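Local coordinates for putative uncharacterized protein lp_3323 (Lactobacillus plantarum, PDB 3DC7), which is of unknown function but belongs to the GDSL-like lipase/acylhydrolase family of SGNH hydrolases, and so is probably a serine hydrolase acting on ester bonds, at residues Met118-Leu123 and Gln168-Tyr173; Thr110-Ala115 and Glu163-Gln168; Asp84-Phe89 and Thr125-Val130; Ser63-Arg68 and Gly114-Leu119; Leu133-Ile138 and Pro176-Tyr181. All blocks are in the same frame, centred on the assembly; numbering follows the deposited sequence.

Contact 1: residues Met118-Leu123 and Gln168-Tyr173; sequences MLLTGL and QMTADY
Leu-120 lies across one face of the Tyr-173 ring, where helices 112-126 and 159-173 of this SGNH-hydrolase alpha/beta fold run side by side. The axes of the two short segments are 10.0 Å apart and cross at -25°, nearly parallel. Leu-120 CB makes a CH-pi contact with the Tyr-173 ring, 3.7 Å from its centroid and 15° off the normal. One branch of the leucine goes further: Leu-120 CD1 reaches the backbone of the facing helix, 3.4 Å from Met-169 O, and rests on Met-169 CB at 3.8 Å. The Tyr-173 ring gets there because CG stands anti to the carbonyl carbon (chi1 -71°), which lays the ring over Leu-120 and brings its hydroxyl to Thr-121. With Tyr-173 cut back to an alanine, Leu-120 CB would probably lose its aromatic cover and a gap would open between the two helices. In the next shell, Gln-124 NE2 bonds to Tyr-173 O from helix 112-126, and Ile-190 of the second subunit packs on both Thr-121 and Tyr-173. Thr-121 OG1 is itself hydrogen-bonded to Met-117 O one turn back, and sits 3.0 Å from Tyr-173 OH.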
# COMPACT_ATOMS: atom_id res chain seq x y z
N MSE A 118 22.05 3.08 7.34
CA MSE A 118 23.26 3.42 6.63
C MSE A 118 23.17 3.12 5.15
O MSE A 118 23.64 3.91 4.34
CB MSE A 118 24.46 2.75 7.27
CG MSE A 118 24.84 3.42 8.56
SE MSE A 118 26.02 2.24 9.51
CE MSE A 118 27.69 2.84 8.65
N LEU A 119 22.56 1.99 4.80
CA LEU A 119 22.33 1.66 3.39
C LEU A 119 21.53 2.77 2.71
O LEU A 119 21.97 3.34 1.73
CB LEU A 119 21.61 0.32 3.24
CG LEU A 119 21.82 -0.59 2.01
CD1 LEU A 119 20.56 -1.40 1.75
CD2 LEU A 119 22.23 0.11 0.75
N LEU A 120 20.35 3.06 3.26
CA LEU A 120 19.46 4.09 2.73
C LEU A 120 20.06 5.50 2.67
O LEU A 120 19.81 6.23 1.72
CB LEU A 120 18.15 4.12 3.53
CG LEU A 120 17.27 2.89 3.32
CD1 LEU A 120 16.21 2.78 4.41
CD2 LEU A 120 16.66 2.91 1.93
N THR A 121 20.84 5.88 3.69
CA THR A 121 21.54 7.17 3.68
C THR A 121 22.62 7.19 2.59
O THR A 121 22.70 8.13 1.81
CB THR A 121 22.18 7.48 5.05
OG1 THR A 121 21.15 7.43 6.05
CG2 THR A 121 22.83 8.87 5.05
N GLY A 122 23.40 6.12 2.50
CA GLY A 122 24.38 5.97 1.44
C GLY A 122 23.81 6.16 0.05
O GLY A 122 24.37 6.90 -0.77
N LEU A 123 22.68 5.51 -0.22
CA LEU A 123 22.06 5.53 -1.54
C LEU A 123 21.54 6.91 -1.93
O LEU A 123 21.68 7.34 -3.08
CB LEU A 123 20.94 4.50 -1.63
CG LEU A 123 21.31 3.02 -1.60
CD1 LEU A 123 20.09 2.15 -1.35
CD2 LEU A 123 22.01 2.61 -2.88
N GLN A 168 9.25 0.22 7.52
CA GLN A 168 9.44 1.44 8.32
C GLN A 168 10.64 2.28 7.89
O GLN A 168 10.50 3.49 7.72
CB GLN A 168 9.56 1.14 9.82
CG GLN A 168 8.32 0.52 10.46
CD GLN A 168 8.64 -0.24 11.75
OE1 GLN A 168 9.68 0.01 12.39
NE2 GLN A 168 7.74 -1.15 12.15
N MSE A 169 11.79 1.66 7.73
CA MSE A 169 13.02 2.37 7.34
C MSE A 169 12.96 2.95 5.93
O MSE A 169 13.39 4.07 5.73
CB MSE A 169 14.27 1.49 7.47
CG MSE A 169 14.63 1.12 8.89
SE MSE A 169 14.81 2.70 10.01
CE MSE A 169 16.24 3.64 9.08
N THR A 170 12.45 2.19 4.96
CA THR A 170 12.35 2.74 3.59
C THR A 170 11.48 3.98 3.53
O THR A 170 11.79 4.92 2.80
CB THR A 170 11.88 1.72 2.54
OG1 THR A 170 10.65 1.13 2.95
CG2 THR A 170 12.91 0.65 2.36
N ALA A 171 10.41 3.99 4.34
CA ALA A 171 9.48 5.10 4.45
C ALA A 171 10.18 6.40 4.82
O ALA A 171 9.93 7.44 4.21
CB ALA A 171 8.38 4.79 5.45
N ASP A 172 11.07 6.33 5.81
CA ASP A 172 11.81 7.50 6.28
C ASP A 172 12.77 8.13 5.25
O ASP A 172 13.21 9.27 5.42
CB ASP A 172 12.59 7.15 7.53
CG ASP A 172 11.70 6.99 8.74
OD1 ASP A 172 10.57 7.54 8.76
OD2 ASP A 172 12.14 6.31 9.68
N TYR A 173 13.06 7.41 4.18
CA TYR A 173 13.97 7.91 3.16
C TYR A 173 13.26 8.12 1.84
O TYR A 173 13.87 8.54 0.87
CB TYR A 173 15.17 6.97 3.02
CG TYR A 173 16.08 7.05 4.21
CD1 TYR A 173 15.79 6.33 5.39
CD2 TYR A 173 17.20 7.87 4.19
CE1 TYR A 173 16.61 6.42 6.51
CE2 TYR A 173 18.02 7.96 5.30
CZ TYR A 173 17.72 7.24 6.45
OH TYR A 173 18.55 7.34 7.54

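Contact 2: residues Thr110-Ala115 and Glu163-Gln168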
# COMPACT_ATOMS: atom_id res chain seq x y z
N THR A 110 25.52 -3.20 13.13
CA THR A 110 25.40 -4.29 14.09
C THR A 110 23.98 -4.89 14.12
O THR A 110 23.81 -6.08 14.39
CB THR A 110 25.91 -3.81 15.49
OG1 THR A 110 27.12 -4.50 15.81
CG2 THR A 110 24.89 -4.03 16.60
N THR A 111 22.99 -4.06 13.81
CA THR A 111 21.60 -4.50 13.81
C THR A 111 20.98 -4.29 12.44
O THR A 111 21.49 -3.51 11.63
CB THR A 111 20.74 -3.80 14.90
OG1 THR A 111 20.71 -2.39 14.66
CG2 THR A 111 21.29 -4.08 16.31
N PHE A 112 19.87 -4.98 12.19
CA PHE A 112 19.17 -4.87 10.91
C PHE A 112 18.67 -3.45 10.67
O PHE A 112 18.79 -2.93 9.57
CB PHE A 112 18.00 -5.85 10.87
CG PHE A 112 17.37 -5.99 9.52
CD1 PHE A 112 18.11 -6.41 8.42
CD2 PHE A 112 16.02 -5.71 9.34
CE1 PHE A 112 17.52 -6.55 7.17
CE2 PHE A 112 15.42 -5.85 8.09
CZ PHE A 112 16.18 -6.26 7.00
N TYR A 113 18.11 -2.83 11.71
CA TYR A 113 17.61 -1.45 11.63
C TYR A 113 18.71 -0.44 11.37
O TYR A 113 18.57 0.45 10.53
CB TYR A 113 16.90 -1.08 12.91
CG TYR A 113 15.43 -1.40 12.96
CD1 TYR A 113 14.48 -0.59 12.31
CD2 TYR A 113 14.96 -2.48 13.71
CE1 TYR A 113 13.11 -0.87 12.39
CE2 TYR A 113 13.60 -2.78 13.79
CZ TYR A 113 12.69 -1.97 13.13
OH TYR A 113 11.35 -2.27 13.22
N GLY A 114 19.82 -0.59 12.09
CA GLY A 114 20.99 0.26 11.90
C GLY A 114 21.58 0.10 10.51
O GLY A 114 21.98 1.08 9.89
N ALA A 115 21.62 -1.13 10.01
CA ALA A 115 22.20 -1.37 8.69
C ALA A 115 21.35 -0.81 7.54
O ALA A 115 21.90 -0.24 6.60
CB ALA A 115 22.53 -2.82 8.50
N GLU A 163 10.68 -7.82 7.72
CA GLU A 163 9.81 -7.23 6.71
C GLU A 163 9.22 -5.88 7.17
O GLU A 163 9.21 -4.93 6.40
CB GLU A 163 8.73 -8.26 6.34
CG GLU A 163 7.54 -7.71 5.56
CD GLU A 163 7.92 -7.29 4.15
OE1 GLU A 163 8.98 -7.74 3.66
OE2 GLU A 163 7.15 -6.51 3.55
N ALA A 164 8.78 -5.77 8.42
CA ALA A 164 8.28 -4.51 8.97
C ALA A 164 9.37 -3.44 9.14
O ALA A 164 9.12 -2.25 8.91
CB ALA A 164 7.56 -4.73 10.29
N ALA A 165 10.57 -3.87 9.52
CA ALA A 165 11.74 -2.99 9.62
C ALA A 165 12.05 -2.32 8.27
O ALA A 165 12.23 -1.10 8.20
CB ALA A 165 12.97 -3.76 10.15
N ILE A 166 12.10 -3.12 7.21
CA ILE A 166 12.25 -2.61 5.84
C ILE A 166 11.15 -1.59 5.46
O ILE A 166 11.45 -0.49 4.97
CB ILE A 166 12.33 -3.77 4.81
CG1 ILE A 166 13.62 -4.59 5.04
CG2 ILE A 166 12.33 -3.23 3.39
CD1 ILE A 166 13.61 -5.97 4.41
N ALA A 167 9.89 -1.95 5.72
CA ALA A 167 8.79 -1.02 5.44
C ALA A 167 8.97 0.30 6.21
O ALA A 167 8.90 1.37 5.62
CB ALA A 167 7.46 -1.64 5.73
N GLN A 168 9.25 0.22 7.52
CA GLN A 168 9.44 1.44 8.32
C GLN A 168 10.64 2.28 7.89
O GLN A 168 10.50 3.49 7.72
CB GLN A 168 9.56 1.14 9.82
CG GLN A 168 8.32 0.52 10.46
CD GLN A 168 8.64 -0.24 11.75
OE1 GLN A 168 9.68 0.01 12.39
NE2 GLN A 168 7.74 -1.15 12.15
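Ala-165 pushes its methyl between two aromatic side chains, Phe-112 and Tyr-113, at the start of helix 112-126, where that helix packs on helix 159-173 on one side of the parallel sheet of this GDSL-family hydrolase. This is the tight part. Ala-165 CB stands over a face of the Tyr-113 ring, 3.5 Å from Tyr-113 CZ and 21° off the normal through the ring centre, a CH-pi contact. The same methyl meets the Phe-112 ring at its edge, with Phe-112 CD2 3.7 Å from Ala-165 CB. With its CG anti to the backbone N (chi1 -170°), Phe-112 swings toward the facing helix, and Phe-112 CZ comes to 3.6 Å from Ile-166 CG1. Ile-65 and Tyr-162 also pack on this ring, and Thr-111 caps the first turn by accepting from Gly-114 N.

Toward solvent the contact thins to one polar link. Gln-168 is exposed, and its extended side chain carries the amide back to the Tyr-113 hydroxyl. Tyr-113 OH donates to Gln-168 OE1 at 2.9 Å, approaching from above the carbonyl plane, 42° out of it, rather than on a lone pair.

Contact 3: residues Asp84-Phe89 and Thr125-Val130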
# COMPACT_ATOMS: atom_id res chain seq x y z
N ASP A 84 21.39 3.97 -13.60
CA ASP A 84 20.15 4.74 -13.81
C ASP A 84 18.96 4.17 -13.04
O ASP A 84 17.87 4.76 -13.06
CB ASP A 84 19.83 4.93 -15.30
CG ASP A 84 19.26 3.69 -15.95
OD1 ASP A 84 19.38 2.60 -15.38
OD2 ASP A 84 18.69 3.82 -17.06
N PHE A 85 19.18 3.04 -12.38
CA PHE A 85 18.19 2.39 -11.53
C PHE A 85 18.93 1.53 -10.51
O PHE A 85 19.87 0.82 -10.85
CB PHE A 85 17.25 1.51 -12.37
CG PHE A 85 16.25 0.71 -11.56
CD1 PHE A 85 15.25 1.35 -10.81
CD2 PHE A 85 16.29 -0.69 -11.57
CE1 PHE A 85 14.32 0.60 -10.07
CE2 PHE A 85 15.37 -1.43 -10.84
CZ PHE A 85 14.37 -0.79 -10.09
N ILE A 86 18.50 1.60 -9.26
CA ILE A 86 19.06 0.76 -8.21
C ILE A 86 17.98 -0.03 -7.49
O ILE A 86 17.04 0.54 -6.94
CB ILE A 86 19.91 1.57 -7.19
CG1 ILE A 86 21.10 2.23 -7.91
CG2 ILE A 86 20.39 0.67 -6.04
CD1 ILE A 86 21.63 3.50 -7.23
N ALA A 87 18.14 -1.34 -7.50
CA ALA A 87 17.27 -2.24 -6.78
C ALA A 87 18.04 -2.96 -5.66
O ALA A 87 19.17 -3.44 -5.87
CB ALA A 87 16.67 -3.24 -7.73
N VAL A 88 17.44 -3.00 -4.48
CA VAL A 88 18.00 -3.76 -3.36
C VAL A 88 17.05 -4.88 -2.96
O VAL A 88 15.87 -4.64 -2.67
CB VAL A 88 18.32 -2.88 -2.14
CG1 VAL A 88 18.92 -3.71 -1.01
CG2 VAL A 88 19.26 -1.74 -2.55
N PHE A 89 17.57 -6.10 -2.96
CA PHE A 89 16.77 -7.28 -2.70
C PHE A 89 17.41 -8.06 -1.54
O PHE A 89 18.22 -8.97 -1.74
CB PHE A 89 16.67 -8.10 -3.99
CG PHE A 89 15.60 -9.17 -3.99
CD1 PHE A 89 15.11 -9.70 -2.80
CD2 PHE A 89 15.12 -9.67 -5.18
CE1 PHE A 89 14.16 -10.70 -2.81
CE2 PHE A 89 14.16 -10.68 -5.21
CZ PHE A 89 13.68 -11.20 -4.02
N THR A 125 22.41 9.83 -0.58
CA THR A 125 23.50 10.78 -0.60
C THR A 125 24.23 10.70 -1.92
O THR A 125 24.49 11.73 -2.54
CB THR A 125 24.47 10.53 0.56
OG1 THR A 125 23.75 10.63 1.79
CG2 THR A 125 25.61 11.53 0.56
N ASN A 126 24.53 9.49 -2.38
CA ASN A 126 25.40 9.33 -3.56
C ASN A 126 24.70 9.20 -4.91
O ASN A 126 25.32 9.44 -5.93
CB ASN A 126 26.40 8.19 -3.33
CG ASN A 126 27.33 8.48 -2.17
OD1 ASN A 126 28.23 9.32 -2.29
ND2 ASN A 126 27.10 7.82 -1.04
N TRP A 127 23.43 8.81 -4.91
CA TRP A 127 22.62 8.78 -6.14
C TRP A 127 21.28 9.50 -5.89
O TRP A 127 20.21 8.88 -5.96
CB TRP A 127 22.38 7.34 -6.59
CG TRP A 127 23.62 6.57 -6.93
CD1 TRP A 127 24.22 6.48 -8.17
CD2 TRP A 127 24.42 5.77 -6.05
NE1 TRP A 127 25.33 5.67 -8.09
CE2 TRP A 127 25.48 5.23 -6.81
CE3 TRP A 127 24.34 5.46 -4.68
CZ2 TRP A 127 26.45 4.40 -6.25
CZ3 TRP A 127 25.30 4.64 -4.13
CH2 TRP A 127 26.35 4.12 -4.91
N PRO A 128 21.33 10.81 -5.60
CA PRO A 128 20.12 11.55 -5.20
C PRO A 128 19.00 11.59 -6.26
O PRO A 128 17.82 11.63 -5.90
CB PRO A 128 20.65 12.95 -4.90
CG PRO A 128 21.96 13.05 -5.63
CD PRO A 128 22.53 11.67 -5.62
N THR A 129 19.36 11.57 -7.54
CA THR A 129 18.36 11.63 -8.60
C THR A 129 18.02 10.26 -9.21
O THR A 129 17.18 10.17 -10.09
CB THR A 129 18.77 12.64 -9.71
OG1 THR A 129 19.87 12.12 -10.46
CG2 THR A 129 19.15 13.99 -9.11
N VAL A 130 18.66 9.19 -8.75
CA VAL A 130 18.43 7.86 -9.34
C VAL A 130 17.20 7.19 -8.71
O VAL A 130 17.09 7.16 -7.49
CB VAL A 130 19.68 6.95 -9.19
CG1 VAL A 130 19.38 5.52 -9.56
CG2 VAL A 130 20.83 7.49 -10.05
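Ile-86 drives its end methyl into one face of the Trp-127 indole, the two side chains crossing at about a right angle. Ile-86 CD1 is 3.7 Å from Trp-127 CG. It stands over the five-membered ring, 19° off the normal through its centroid, which makes this a CH-pi contact toward the rim of the indole. On the opposite face lies CB of the neighbouring Asn-126, so the ring is sandwiched between aliphatic groups. Trp-127 NE1 is hydrogen-bonded to Pro-80 O, which helps hold the ring's rotation.

Val-130 meets the same isoleucine, again at roughly a right angle, with Val-130 CG1 3.8 Å from Ile-86 CD1. That branch is anti to the backbone N (chi1 169°), a rotation that also sets Val-130 CG1 against the peptide joining Asp-84 and Phe-85, 3.8 Å from Phe-85 N.

The contact belongs to an alpha/beta fold with a parallel sheet. Strand 85-89 lies inside that sheet, and residues 125-130 form the connection from helix 112-126 to the next strand, 132-136. Trp-127 is where the chain leaves helical geometry, and a type I beta turn from Trp-127 to Val-130 turns it back toward the sheet. Val-130 N closes this turn on Trp-127 O at 3.2 Å. Lys-132 NZ bonds to the carbonyl oxygens of both Trp-127 and Val-130. At the strand's start, the carboxylate of Asp-84 accepts from the backbone N atoms of Lys-22 and Arg-23, while the second subunit meets the turn, its Gln-193 NE2 bonding to Pro-128 O.

Contact 4: residues Ser63-Arg68 and Gly114-Leu119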
# COMPACT_ATOMS: atom_id res chain seq x y z
N SER A 63 24.50 -13.22 1.52
CA SER A 63 24.73 -11.86 2.02
C SER A 63 23.56 -11.28 2.83
O SER A 63 22.40 -11.42 2.47
CB SER A 63 25.12 -10.94 0.85
OG SER A 63 25.07 -9.57 1.22
N THR A 64 23.88 -10.61 3.93
CA THR A 64 22.89 -9.94 4.77
C THR A 64 22.98 -8.45 4.48
O THR A 64 23.94 -8.00 3.87
CB THR A 64 23.22 -10.17 6.25
OG1 THR A 64 24.59 -9.78 6.51
CG2 THR A 64 22.99 -11.64 6.64
N ILE A 65 21.99 -7.69 4.91
CA ILE A 65 22.09 -6.22 4.86
C ILE A 65 23.04 -5.75 5.97
O ILE A 65 23.88 -4.88 5.75
CB ILE A 65 20.70 -5.55 5.00
CG1 ILE A 65 19.88 -5.79 3.72
CG2 ILE A 65 20.86 -4.06 5.26
CD1 ILE A 65 18.45 -5.35 3.82
N GLY A 66 22.91 -6.37 7.14
CA GLY A 66 23.77 -6.07 8.28
C GLY A 66 25.14 -6.73 8.24
O GLY A 66 25.51 -7.41 7.26
N SER A 67 25.86 -6.57 9.35
CA SER A 67 27.26 -6.96 9.46
C SER A 67 27.65 -8.44 9.32
O SER A 67 28.84 -8.74 9.14
CB SER A 67 27.82 -6.45 10.78
OG SER A 67 27.22 -7.14 11.86
N ARG A 68 26.68 -9.36 9.40
CA ARG A 68 26.97 -10.78 9.60
C ARG A 68 27.70 -11.44 8.43
O ARG A 68 28.65 -12.20 8.65
CB ARG A 68 25.69 -11.57 9.91
CG ARG A 68 25.06 -11.30 11.28
CD ARG A 68 25.67 -12.10 12.43
NE ARG A 68 26.14 -13.42 12.04
CZ ARG A 68 25.70 -14.57 12.53
NH1 ARG A 68 24.76 -14.59 13.47
NH2 ARG A 68 26.21 -15.71 12.09
N GLY A 114 19.82 -0.59 12.09
CA GLY A 114 20.99 0.26 11.90
C GLY A 114 21.58 0.10 10.51
O GLY A 114 21.98 1.08 9.89
N ALA A 115 21.62 -1.13 10.01
CA ALA A 115 22.20 -1.37 8.69
C ALA A 115 21.35 -0.81 7.54
O ALA A 115 21.90 -0.24 6.60
CB ALA A 115 22.53 -2.82 8.50
N LEU A 116 20.02 -0.95 7.62
CA LEU A 116 19.10 -0.25 6.71
C LEU A 116 19.33 1.27 6.68
O LEU A 116 19.40 1.86 5.60
CB LEU A 116 17.64 -0.54 7.06
CG LEU A 116 17.14 -1.95 6.75
CD1 LEU A 116 15.82 -2.24 7.46
CD2 LEU A 116 17.00 -2.16 5.24
N MSE A 117 19.47 1.90 7.85
CA MSE A 117 19.70 3.34 7.92
C MSE A 117 20.95 3.79 7.14
O MSE A 117 20.91 4.76 6.37
CB MSE A 117 19.80 3.83 9.36
CG MSE A 117 20.14 5.31 9.45
SE MSE A 117 20.17 6.00 11.26
CE MSE A 117 18.25 5.84 11.73
N MSE A 118 22.05 3.08 7.34
CA MSE A 118 23.26 3.42 6.63
C MSE A 118 23.17 3.12 5.15
O MSE A 118 23.64 3.91 4.34
CB MSE A 118 24.46 2.75 7.27
CG MSE A 118 24.84 3.42 8.56
SE MSE A 118 26.02 2.24 9.51
CE MSE A 118 27.69 2.84 8.65
N LEU A 119 22.56 1.99 4.80
CA LEU A 119 22.33 1.66 3.39
C LEU A 119 21.53 2.77 2.71
O LEU A 119 21.97 3.34 1.73
CB LEU A 119 21.61 0.32 3.24
CG LEU A 119 21.82 -0.59 2.01
CD1 LEU A 119 20.56 -1.40 1.75
CD2 LEU A 119 22.23 0.11 0.75
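The meeting of Ile-65 and Gly-66 with Ala-115, Leu-116 and Leu-119 is a buried packing contact, with no hydrogen bond across it, between the loop that follows strand 56-59 and the flank of helix 112-126. Backbones come close here: the CA atoms of Gly-66 and Ala-115 are 5.0 Å apart, and Ala-115 CB touches Gly-66 CA at 3.5 Å. Ile-65 supplies the larger side chain and divides its two branches. With the CG2 branch anti to the backbone N (chi1 -71°), Ile-65 CG2 sits 3.9 Å from Ala-115 CB. More loosely, Ile-65 CG2 lies 4.4 Å from Leu-119 CD1. The other branch ends at Ile-65 CD1, which meets Leu-116 CD2 at 3.8 Å as the two side chains pass each other at a slant.

In the sheet-and-helix architecture of the SGNH hydrolases, this joins a loop leaving one strand to a helix that packs beside the sheet. Two further anchors hold the loop: Asp-94 takes the N-H groups of Ile-65 and Gly-66 with its two carboxylate oxygens, and Thr-64 OG1 donates to Gly-66 O at 2.7 Å, from 48° out of the carbonyl plane. Leu-116 also packs against Ile-166 and Met-169 of helix 159-173.

Contact 5: residues Leu133-Ile138 and Pro176-Tyr181; sequences LFISAI and PHLSLY
His-177 has its CG anti to the backbone N (chi1 170°) and Ser-136 its OG between the backbone N and the carbonyl carbon (chi1 62°), and these two rotations bring ring and hydroxyl together on one face of the sheet. His-177 NE2 donates to Ser-136 OG at 2.9 Å, with the oxygen near the ring plane. The serine hydroxyl also meets Glu-163 of helix 159-173, too closely in the model for that bond's strength to be judged, and the other carboxylate oxygen of Glu-163 bonds to Ser-179 OG. A leucine in place of His-177 would probably deprive the buried Ser-136 OG of its ring N-H donor.

Beneath this polar group the backbones pair as parallel strands, 133-136 beside 177-179, the latter outermost within this chain in the five-stranded sheet of this SGNH-type alpha/beta fold. Phe-134 N donates to Pro-176 O at 3.0 Å, nearly straight at 173°. Leu-178 N returns a bond to Phe-134 O at 2.8 Å, and Ser-136 N reaches Leu-178 O at 3.2 Å. Past the strand, Leu-180 N makes a weak bond to Ser-136 O.

Ile-135 and Leu-178 project from the other face, and Phe-219 of helix 206-223 packs on Leu-178. Ile-135 CG2 meets Leu-180 CG at 3.8 Å, while Ile-138 CG1 lies against Leu-180 CB at 3.9 Å. The Tyr-181 ring turns its edge to Ala-137 O, and its hydroxyl bonds to Asp-172 of the third subunit.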
# COMPACT_ATOMS: atom_id res chain seq x y z
N LEU A 133 14.30 1.15 -5.71
CA LEU A 133 13.33 0.44 -4.92
C LEU A 133 13.95 -0.65 -4.04
O LEU A 133 15.02 -1.20 -4.36
CB LEU A 133 12.15 -0.09 -5.76
CG LEU A 133 12.21 -1.14 -6.86
CD1 LEU A 133 13.30 -2.14 -6.65
CD2 LEU A 133 10.90 -1.87 -6.91
N PHE A 134 13.27 -0.95 -2.94
CA PHE A 134 13.64 -2.03 -2.03
C PHE A 134 12.69 -3.19 -2.21
O PHE A 134 11.47 -3.01 -2.17
CB PHE A 134 13.59 -1.54 -0.58
CG PHE A 134 14.92 -1.14 -0.04
CD1 PHE A 134 15.47 -1.81 1.05
CD2 PHE A 134 15.65 -0.10 -0.63
CE1 PHE A 134 16.71 -1.44 1.56
CE2 PHE A 134 16.90 0.26 -0.13
CZ PHE A 134 17.43 -0.41 0.96
N ILE A 135 13.25 -4.38 -2.42
CA ILE A 135 12.46 -5.59 -2.60
C ILE A 135 12.71 -6.52 -1.41
O ILE A 135 13.85 -6.86 -1.13
CB ILE A 135 12.80 -6.32 -3.92
CG1 ILE A 135 12.67 -5.37 -5.12
CG2 ILE A 135 11.90 -7.51 -4.10
CD1 ILE A 135 13.42 -5.82 -6.34
N SER A 136 11.65 -6.90 -0.70
CA SER A 136 11.80 -7.90 0.37
C SER A 136 11.18 -9.24 -0.03
O SER A 136 10.19 -9.29 -0.76
CB SER A 136 11.21 -7.39 1.68
OG SER A 136 9.82 -7.15 1.54
N ALA A 137 11.76 -10.33 0.49
CA ALA A 137 11.51 -11.68 0.00
C ALA A 137 10.18 -12.31 0.39
O ALA A 137 9.54 -11.92 1.36
CB ALA A 137 12.64 -12.60 0.43
N ILE A 138 9.79 -13.30 -0.41
CA ILE A 138 8.69 -14.22 -0.12
C ILE A 138 8.86 -14.90 1.26
O ILE A 138 10.00 -15.14 1.71
CB ILE A 138 8.61 -15.28 -1.25
CG1 ILE A 138 8.31 -14.57 -2.58
CG2 ILE A 138 7.55 -16.37 -0.96
CD1 ILE A 138 8.95 -15.22 -3.77
N PRO A 176 10.49 3.69 -2.35
CA PRO A 176 9.41 2.72 -2.56
C PRO A 176 9.79 1.31 -2.12
O PRO A 176 10.96 0.90 -2.21
CB PRO A 176 9.17 2.78 -4.06
CG PRO A 176 9.59 4.18 -4.44
CD PRO A 176 10.81 4.43 -3.58
N HIS A 177 8.81 0.57 -1.62
CA HIS A 177 9.08 -0.76 -1.10
C HIS A 177 8.14 -1.74 -1.75
O HIS A 177 6.93 -1.64 -1.57
CB HIS A 177 8.93 -0.78 0.44
CG HIS A 177 8.95 -2.17 1.02
ND1 HIS A 177 8.09 -2.56 2.03
CD2 HIS A 177 9.71 -3.26 0.74
CE1 HIS A 177 8.32 -3.82 2.34
NE2 HIS A 177 9.30 -4.27 1.57
N LEU A 178 8.69 -2.67 -2.51
CA LEU A 178 7.94 -3.77 -3.09
C LEU A 178 8.05 -5.01 -2.20
O LEU A 178 9.12 -5.62 -2.10
CB LEU A 178 8.45 -4.08 -4.50
CG LEU A 178 7.96 -5.36 -5.22
CD1 LEU A 178 6.44 -5.47 -5.27
CD2 LEU A 178 8.52 -5.39 -6.63
N SER A 179 6.95 -5.39 -1.56
CA SER A 179 6.96 -6.52 -0.65
C SER A 179 6.48 -7.79 -1.32
O SER A 179 5.27 -8.00 -1.45
CB SER A 179 6.07 -6.23 0.56
OG SER A 179 5.95 -7.39 1.36
N LEU A 180 7.42 -8.63 -1.78
CA LEU A 180 7.04 -9.95 -2.33
C LEU A 180 6.41 -10.80 -1.24
O LEU A 180 5.58 -11.67 -1.50
CB LEU A 180 8.24 -10.68 -2.93
CG LEU A 180 9.00 -10.00 -4.06
CD1 LEU A 180 10.12 -10.91 -4.50
CD2 LEU A 180 8.07 -9.67 -5.23
N TYR A 181 6.83 -10.54 -0.01
CA TYR A 181 6.24 -11.14 1.17
C TYR A 181 4.70 -11.02 1.16
O TYR A 181 4.01 -12.04 1.24
CB TYR A 181 6.84 -10.51 2.44
CG TYR A 181 6.48 -11.24 3.71
CD1 TYR A 181 5.30 -10.92 4.40
CD2 TYR A 181 7.30 -12.24 4.22
CE1 TYR A 181 4.96 -11.60 5.58
CE2 TYR A 181 6.97 -12.91 5.39
CZ TYR A 181 5.80 -12.59 6.06
OH TYR A 181 5.46 -13.26 7.22

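Helix 112-126 supplies one side of contacts 1, 2 and 4, and contact 3 lies just past its end, where the chain heads for strand 132-136. Contacts 1 and 2 follow its pairing with helix 159-173, their centres 9 Å apart; contact 4 brings the 63-68 loop to the same helix, its centre 8 Å from that of contact 2. Contact 5 continues in the sheet, whose strands 85-89 and 132-136 are neighbours. Leu-119 packs on Val-88 and Leu-123 on Ile-86, so sheet and helix share one core. Contact 3 closes before contact 5 opens, whereas contacts 1 and 3 alternate along the chain. Through Ser-179, Glu-163 links helix 159-173 to strand 177-179, and contacts 1, 3 and 5 also reach neighbouring subunits.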